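PDB 3QYH: Co-type Nitrile Hydratase beta subunit from Pseudomonas putida, which probably forms, together with the alpha subunit, the cobalt-dependent enzyme that hydrates nitriles to the corresponding amides. Local coordinates for residues B[183-195]-B[205-217]. Sequence-based numbering, arbitrary orientation.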
loop_
_atom_site.group_PDB
_atom_site.type_symbol
_atom_site.label_atom_id
_atom_site.label_comp_id
_atom_site.label_asym_id
_atom_site.label_seq_id
_atom_site.Cartn_x
_atom_site.Cartn_y
_atom_site.Cartn_z
ATOM N N GLN B 183 -14.637 8.649 -11.350
ATOM C CA GLN B 183 -15.913 8.059 -10.975
ATOM C C GLN B 183 -15.817 7.690 -9.507
ATOM O O GLN B 183 -14.741 7.781 -8.900
ATOM C CB GLN B 183 -16.223 6.819 -11.839
ATOM C CG GLN B 183 -15.196 5.682 -11.686
ATOM C CD GLN B 183 -15.492 4.465 -12.555
ATOM O OE1 GLN B 183 -16.631 3.985 -12.615
ATOM N NE2 GLN B 183 -14.463 3.954 -13.236
ATOM N N HIS B 184 -16.943 7.292 -8.924
ATOM C CA HIS B 184 -16.971 6.923 -7.529
ATOM C C HIS B 184 -16.231 5.625 -7.218
ATOM O O HIS B 184 -16.186 4.687 -8.039
ATOM C CB HIS B 184 -18.414 6.844 -7.029
ATOM C CG HIS B 184 -19.033 8.186 -6.789
ATOM N ND1 HIS B 184 -19.219 8.703 -5.527
ATOM C CD2 HIS B 184 -19.463 9.133 -7.656
ATOM C CE1 HIS B 184 -19.775 9.901 -5.625
ATOM N NE2 HIS B 184 -19.925 10.188 -6.903
ATOM N N VAL B 185 -15.658 5.589 -6.019
ATOM C CA VAL B 185 -15.038 4.387 -5.472
ATOM C C VAL B 185 -15.784 4.035 -4.201
ATOM O O VAL B 185 -16.062 4.914 -3.367
ATOM C CB VAL B 185 -13.545 4.635 -5.149
ATOM C CG1 VAL B 185 -12.967 3.475 -4.349
ATOM C CG2 VAL B 185 -12.756 4.864 -6.438
ATOM N N TYR B 186 -16.136 2.766 -4.047
ATOM C CA TYR B 186 -16.878 2.323 -2.873
ATOM C C TYR B 186 -16.065 1.264 -2.155
ATOM O O TYR B 186 -15.367 0.474 -2.797
ATOM C CB TYR B 186 -18.210 1.682 -3.285
ATOM C CG TYR B 186 -19.064 2.490 -4.252
ATOM C CD1 TYR B 186 -18.911 2.366 -5.631
ATOM C CD2 TYR B 186 -20.049 3.361 -3.778
ATOM C CE1 TYR B 186 -19.693 3.103 -6.506
ATOM C CE2 TYR B 186 -20.840 4.092 -4.647
ATOM C CZ TYR B 186 -20.666 3.963 -5.999
ATOM O OH TYR B 186 -21.435 4.680 -6.876
ATOM N N THR B 187 -16.156 1.214 -0.833
ATOM C CA THR B 187 -15.780 -0.020 -0.142
ATOM C C THR B 187 -16.956 -0.994 -0.178
ATOM O O THR B 187 -18.082 -0.638 0.196
ATOM C CB THR B 187 -15.366 0.196 1.321
ATOM O OG1 THR B 187 -14.225 1.053 1.367
ATOM C CG2 THR B 187 -14.984 -1.154 1.969
ATOM N N VAL B 188 -16.693 -2.213 -0.641
ATOM C CA VAL B 188 -17.731 -3.225 -0.750
ATOM C C VAL B 188 -17.392 -4.369 0.177
ATOM O O VAL B 188 -16.258 -4.833 0.177
ATOM C CB VAL B 188 -17.839 -3.759 -2.174
ATOM C CG1 VAL B 188 -18.878 -4.893 -2.242
ATOM C CG2 VAL B 188 -18.180 -2.636 -3.149
ATOM N N SER B 189 -18.368 -4.830 0.964
ATOM C CA SER B 189 -18.127 -5.877 1.954
ATOM C C SER B 189 -18.649 -7.233 1.435
ATOM O O SER B 189 -19.782 -7.341 0.982
ATOM C CB SER B 189 -18.798 -5.518 3.288
ATOM O OG SER B 189 -18.646 -6.535 4.240
ATOM N N PHE B 190 -17.802 -8.253 1.512
ATOM C CA PHE B 190 -18.132 -9.606 1.059
ATOM C C PHE B 190 -18.023 -10.535 2.246
ATOM O O PHE B 190 -17.093 -10.421 3.028
ATOM C CB PHE B 190 -17.122 -10.082 0.003
ATOM C CG PHE B 190 -17.100 -9.252 -1.244
ATOM C CD1 PHE B 190 -16.199 -8.207 -1.377
ATOM C CD2 PHE B 190 -17.951 -9.534 -2.304
ATOM C CE1 PHE B 190 -16.160 -7.432 -2.535
ATOM C CE2 PHE B 190 -17.935 -8.753 -3.465
ATOM C CZ PHE B 190 -17.029 -7.714 -3.587
ATOM N N THR B 191 -18.943 -11.483 2.378
ATOM C CA THR B 191 -18.803 -12.476 3.433
ATOM C C THR B 191 -17.755 -13.490 3.035
ATOM O O THR B 191 -17.529 -13.737 1.855
ATOM C CB THR B 191 -20.104 -13.275 3.679
ATOM O OG1 THR B 191 -20.433 -13.990 2.477
ATOM C CG2 THR B 191 -21.254 -12.343 4.046
ATOM N N SER B 192 -17.140 -14.099 4.034
ATOM C CA SER B 192 -16.163 -15.152 3.801
ATOM C C SER B 192 -16.763 -16.293 2.953
ATOM O O SER B 192 -16.103 -16.850 2.071
ATOM C CB SER B 192 -15.661 -15.672 5.145
ATOM O OG SER B 192 -14.708 -16.704 4.987
ATOM N N VAL B 193 -18.019 -16.642 3.217
ATOM C CA VAL B 193 -18.655 -17.736 2.483
ATOM C C VAL B 193 -18.857 -17.375 1.027
ATOM O O VAL B 193 -18.648 -18.193 0.142
ATOM C CB VAL B 193 -19.997 -18.165 3.127
ATOM C CG1 VAL B 193 -20.690 -19.227 2.279
ATOM C CG2 VAL B 193 -19.751 -18.714 4.518
ATOM N N GLU B 194 -19.261 -16.146 0.762
ATOM C CA GLU B 194 -19.434 -15.715 -0.621
ATOM C C GLU B 194 -18.121 -15.818 -1.400
ATOM O O GLU B 194 -18.101 -16.264 -2.551
ATOM C CB GLU B 194 -19.951 -14.279 -0.691
ATOM C CG GLU B 194 -19.983 -13.707 -2.112
ATOM C CD GLU B 194 -21.144 -14.271 -2.960
ATOM O OE1 GLU B 194 -22.017 -14.981 -2.418
ATOM O OE2 GLU B 194 -21.193 -13.996 -4.170
ATOM N N LEU B 195 -17.016 -15.391 -0.798
ATOM C CA LEU B 195 -15.747 -15.432 -1.535
ATOM C C LEU B 195 -15.172 -16.843 -1.694
ATOM O O LEU B 195 -14.708 -17.190 -2.754
ATOM C CB LEU B 195 -14.694 -14.527 -0.902
ATOM C CG LEU B 195 -15.019 -13.040 -0.788
ATOM C CD1 LEU B 195 -13.801 -12.371 -0.209
ATOM C CD2 LEU B 195 -15.384 -12.449 -2.142
ATOM N N ASP B 205 -16.311 -13.820 9.552
ATOM C CA ASP B 205 -15.354 -12.983 8.816
ATOM C C ASP B 205 -15.822 -12.334 7.514
ATOM O O ASP B 205 -16.569 -12.926 6.729
ATOM C CB ASP B 205 -14.054 -13.745 8.658
ATOM C CG ASP B 205 -13.524 -14.211 9.997
ATOM O OD1 ASP B 205 -14.067 -13.749 11.043
ATOM O OD2 ASP B 205 -12.593 -15.030 10.014
ATOM N N THR B 206 -15.405 -11.084 7.314
ATOM C CA THR B 206 -15.761 -10.346 6.115
ATOM C C THR B 206 -14.516 -9.721 5.480
ATOM O O THR B 206 -13.510 -9.462 6.159
ATOM C CB THR B 206 -16.839 -9.249 6.378
ATOM O OG1 THR B 206 -16.326 -8.264 7.279
ATOM C CG2 THR B 206 -18.096 -9.860 6.968
ATOM N N ILE B 207 -14.600 -9.504 4.173
ATOM C CA ILE B 207 -13.500 -8.953 3.395
ATOM C C ILE B 207 -14.030 -7.725 2.712
ATOM O O ILE B 207 -15.051 -7.789 2.019
ATOM C CB ILE B 207 -13.004 -9.947 2.319
ATOM C CG1 ILE B 207 -12.440 -11.214 2.961
ATOM C CG2 ILE B 207 -11.917 -9.292 1.468
ATOM C CD1 ILE B 207 -13.519 -12.212 3.453
ATOM N N ARG B 208 -13.374 -6.596 2.943
ATOM C CA ARG B 208 -13.770 -5.356 2.317
ATOM C C ARG B 208 -12.781 -5.046 1.202
ATOM O O ARG B 208 -11.574 -5.231 1.361
ATOM C CB ARG B 208 -13.860 -4.229 3.363
ATOM C CG ARG B 208 -15.109 -4.396 4.247
ATOM C CD ARG B 208 -15.249 -3.392 5.379
ATOM N NE ARG B 208 -16.511 -3.641 6.087
ATOM C CZ ARG B 208 -17.224 -2.711 6.704
ATOM N NH1 ARG B 208 -16.811 -1.447 6.724
ATOM N NH2 ARG B 208 -18.362 -3.053 7.295
ATOM N N VAL B 209 -13.308 -4.597 0.070
ATOM C CA VAL B 209 -12.483 -4.284 -1.094
ATOM C C VAL B 209 -12.930 -2.959 -1.695
ATOM O O VAL B 209 -14.131 -2.691 -1.789
ATOM C CB VAL B 209 -12.609 -5.404 -2.176
ATOM C CG1 VAL B 209 -11.577 -5.208 -3.291
ATOM C CG2 VAL B 209 -12.459 -6.804 -1.547
ATOM N N ASP B 210 -11.982 -2.136 -2.143
ATOM C CA ASP B 210 -12.357 -0.872 -2.753
ATOM C C ASP B 210 -12.476 -0.963 -4.272
ATOM O O ASP B 210 -11.516 -1.309 -4.969
ATOM C CB ASP B 210 -11.397 0.250 -2.327
ATOM C CG ASP B 210 -11.422 0.492 -0.826
ATOM O OD1 ASP B 210 -10.490 1.149 -0.308
ATOM O OD2 ASP B 210 -12.378 0.013 -0.164
ATOM N N LEU B 211 -13.659 -0.639 -4.780
ATOM C CA LEU B 211 -13.989 -0.952 -6.160
ATOM C C LEU B 211 -14.622 0.252 -6.838
ATOM O O LEU B 211 -15.402 0.978 -6.216
ATOM C CB LEU B 211 -14.938 -2.147 -6.200
ATOM C CG LEU B 211 -14.290 -3.452 -5.726
ATOM C CD1 LEU B 211 -15.340 -4.507 -5.464
ATOM C CD2 LEU B 211 -13.231 -3.976 -6.737
ATOM N N TRP B 212 -14.274 0.463 -8.102
ATOM C CA TRP B 212 -14.783 1.587 -8.860
ATOM C C TRP B 212 -16.203 1.320 -9.353
ATOM O O TRP B 212 -16.593 0.174 -9.563
ATOM C CB TRP B 212 -13.858 1.896 -10.031
ATOM C CG TRP B 212 -12.634 2.737 -9.662
ATOM C CD1 TRP B 212 -12.422 4.059 -9.962
ATOM C CD2 TRP B 212 -11.478 2.304 -8.934
ATOM N NE1 TRP B 212 -11.205 4.466 -9.464
ATOM C CE2 TRP B 212 -10.606 3.404 -8.834
ATOM C CE3 TRP B 212 -11.090 1.088 -8.365
ATOM C CZ2 TRP B 212 -9.376 3.324 -8.184
ATOM C CZ3 TRP B 212 -9.863 1.017 -7.729
ATOM C CH2 TRP B 212 -9.021 2.119 -7.655
ATOM N N ASP B 213 -16.971 2.388 -9.523
ATOM C CA ASP B 213 -18.395 2.306 -9.856
ATOM C C ASP B 213 -18.659 1.380 -11.045
ATOM O O ASP B 213 -19.495 0.477 -10.956
ATOM C CB ASP B 213 -18.954 3.711 -10.141
ATOM C CG ASP B 213 -20.462 3.726 -10.272
ATOM O OD1 ASP B 213 -20.960 3.131 -11.236
ATOM O OD2 ASP B 213 -21.145 4.339 -9.412
ATOM N N ASP B 214 -17.953 1.583 -12.154
ATOM C CA ASP B 214 -18.226 0.739 -13.315
ATOM C C ASP B 214 -17.608 -0.665 -13.258
ATOM O O ASP B 214 -17.648 -1.383 -14.245
ATOM C CB ASP B 214 -17.927 1.449 -14.650
ATOM C CG ASP B 214 -16.447 1.669 -14.892
ATOM O OD1 ASP B 214 -15.610 1.199 -14.088
ATOM O OD2 ASP B 214 -16.114 2.326 -15.896
ATOM N N TYR B 215 -17.055 -1.049 -12.105
ATOM C CA TYR B 215 -16.651 -2.439 -11.869
ATOM C C TYR B 215 -17.878 -3.230 -11.430
ATOM O O TYR B 215 -17.831 -4.458 -11.318
ATOM C CB TYR B 215 -15.639 -2.528 -10.724
ATOM C CG TYR B 215 -14.209 -2.109 -11.011
ATOM C CD1 TYR B 215 -13.832 -1.552 -12.232
ATOM C CD2 TYR B 215 -13.237 -2.255 -10.022
ATOM C CE1 TYR B 215 -12.488 -1.176 -12.464
ATOM C CE2 TYR B 215 -11.916 -1.877 -10.231
ATOM C CZ TYR B 215 -11.541 -1.343 -11.443
ATOM O OH TYR B 215 -10.207 -0.972 -11.589
ATOM N N LEU B 216 -18.973 -2.524 -11.156
ATOM C CA LEU B 216 -20.113 -3.123 -10.453
ATOM C C LEU B 216 -21.415 -3.086 -11.247
ATOM O O LEU B 216 -21.556 -2.300 -12.187
ATOM C CB LEU B 216 -20.335 -2.422 -9.109
ATOM C CG LEU B 216 -19.121 -2.263 -8.196
ATOM C CD1 LEU B 216 -19.458 -1.373 -7.015
ATOM C CD2 LEU B 216 -18.612 -3.629 -7.721
ATOM N N GLU B 217 -22.364 -3.938 -10.843
ATOM C CA GLU B 217 -23.747 -3.868 -11.320
ATOM C C GLU B 217 -24.629 -4.196 -10.132
ATOM O O GLU B 217 -24.163 -4.828 -9.189
ATOM C CB GLU B 217 -24.006 -4.892 -12.424
ATOM C CG GLU B 217 -24.049 -6.323 -11.931
ATOM C CD GLU B 217 -24.285 -7.340 -13.057
ATOM O OE1 GLU B 217 -24.607 -6.939 -14.200
ATOM O OE2 GLU B 217 -24.140 -8.547 -12.789
#
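With its CG set between the backbone N and the carbonyl carbon (chi1 62°) and the chain extended beyond, Gln183 lays its CG against the indole edge of Trp212, 3.6 Å from CD1, and carries its amide to Asp214. A glutamine suits this place because one flat group both accepts and donates: OE1 takes Asp214 N at 2.8 Å, while NE2 gives a weak bond to Asp214 OD1, the carboxylate standing nearly perpendicular to the amide. NE2 also hydrogen-bonds Thr170 OG1. An alanine here would probably leave Asp214 N without its side-chain acceptor and the 3-10 turn 213-215 less firmly tied to the strand. Beside it, the branched Val185 turns CG2 anti to the carbonyl carbon and sets this methyl over one face of Trp212, a CH-pi contact 3.5 Å from the centroid of the five-membered ring; NE1 hydrogen-bonds Val169 O. Strands 183-191 and 206-212 form an antiparallel pair in the SH3-like C-terminal domain, reciprocal N-H...O bonds joining Tyr186 with Leu211, Val188 with Val209 and Phe190 with Ile207; residues 206-209 carry the sheet onward through parallel pairing with a strand of another protein chain. On the face shared with Val185, threonine serves two neighbours: Thr187 OG1 donates to Asp210 OD2 at 2.6 Å, from above the carboxylate plane, and CG2 packs on Arg208 CB. His165 NE2 is also hydrogen-bonded to this hydroxyl. The other face is mainly apolar: Phe190 directs CE1 to Val209 CG2 (3.9 Å) and its ring edge to Leu211 CD1, a methyl that also meets Val188 CG2. Tyr186 joins an apolar ring to a hydroxyl, its OH giving a 2.6 Å bond to the anti side of Asp213 OD2. Arg130 salt-bridges OD1, which probably stabilises the negative charge. Past Phe190, Leu195 presses CD1 onto Ile207 CB at 3.6 Å.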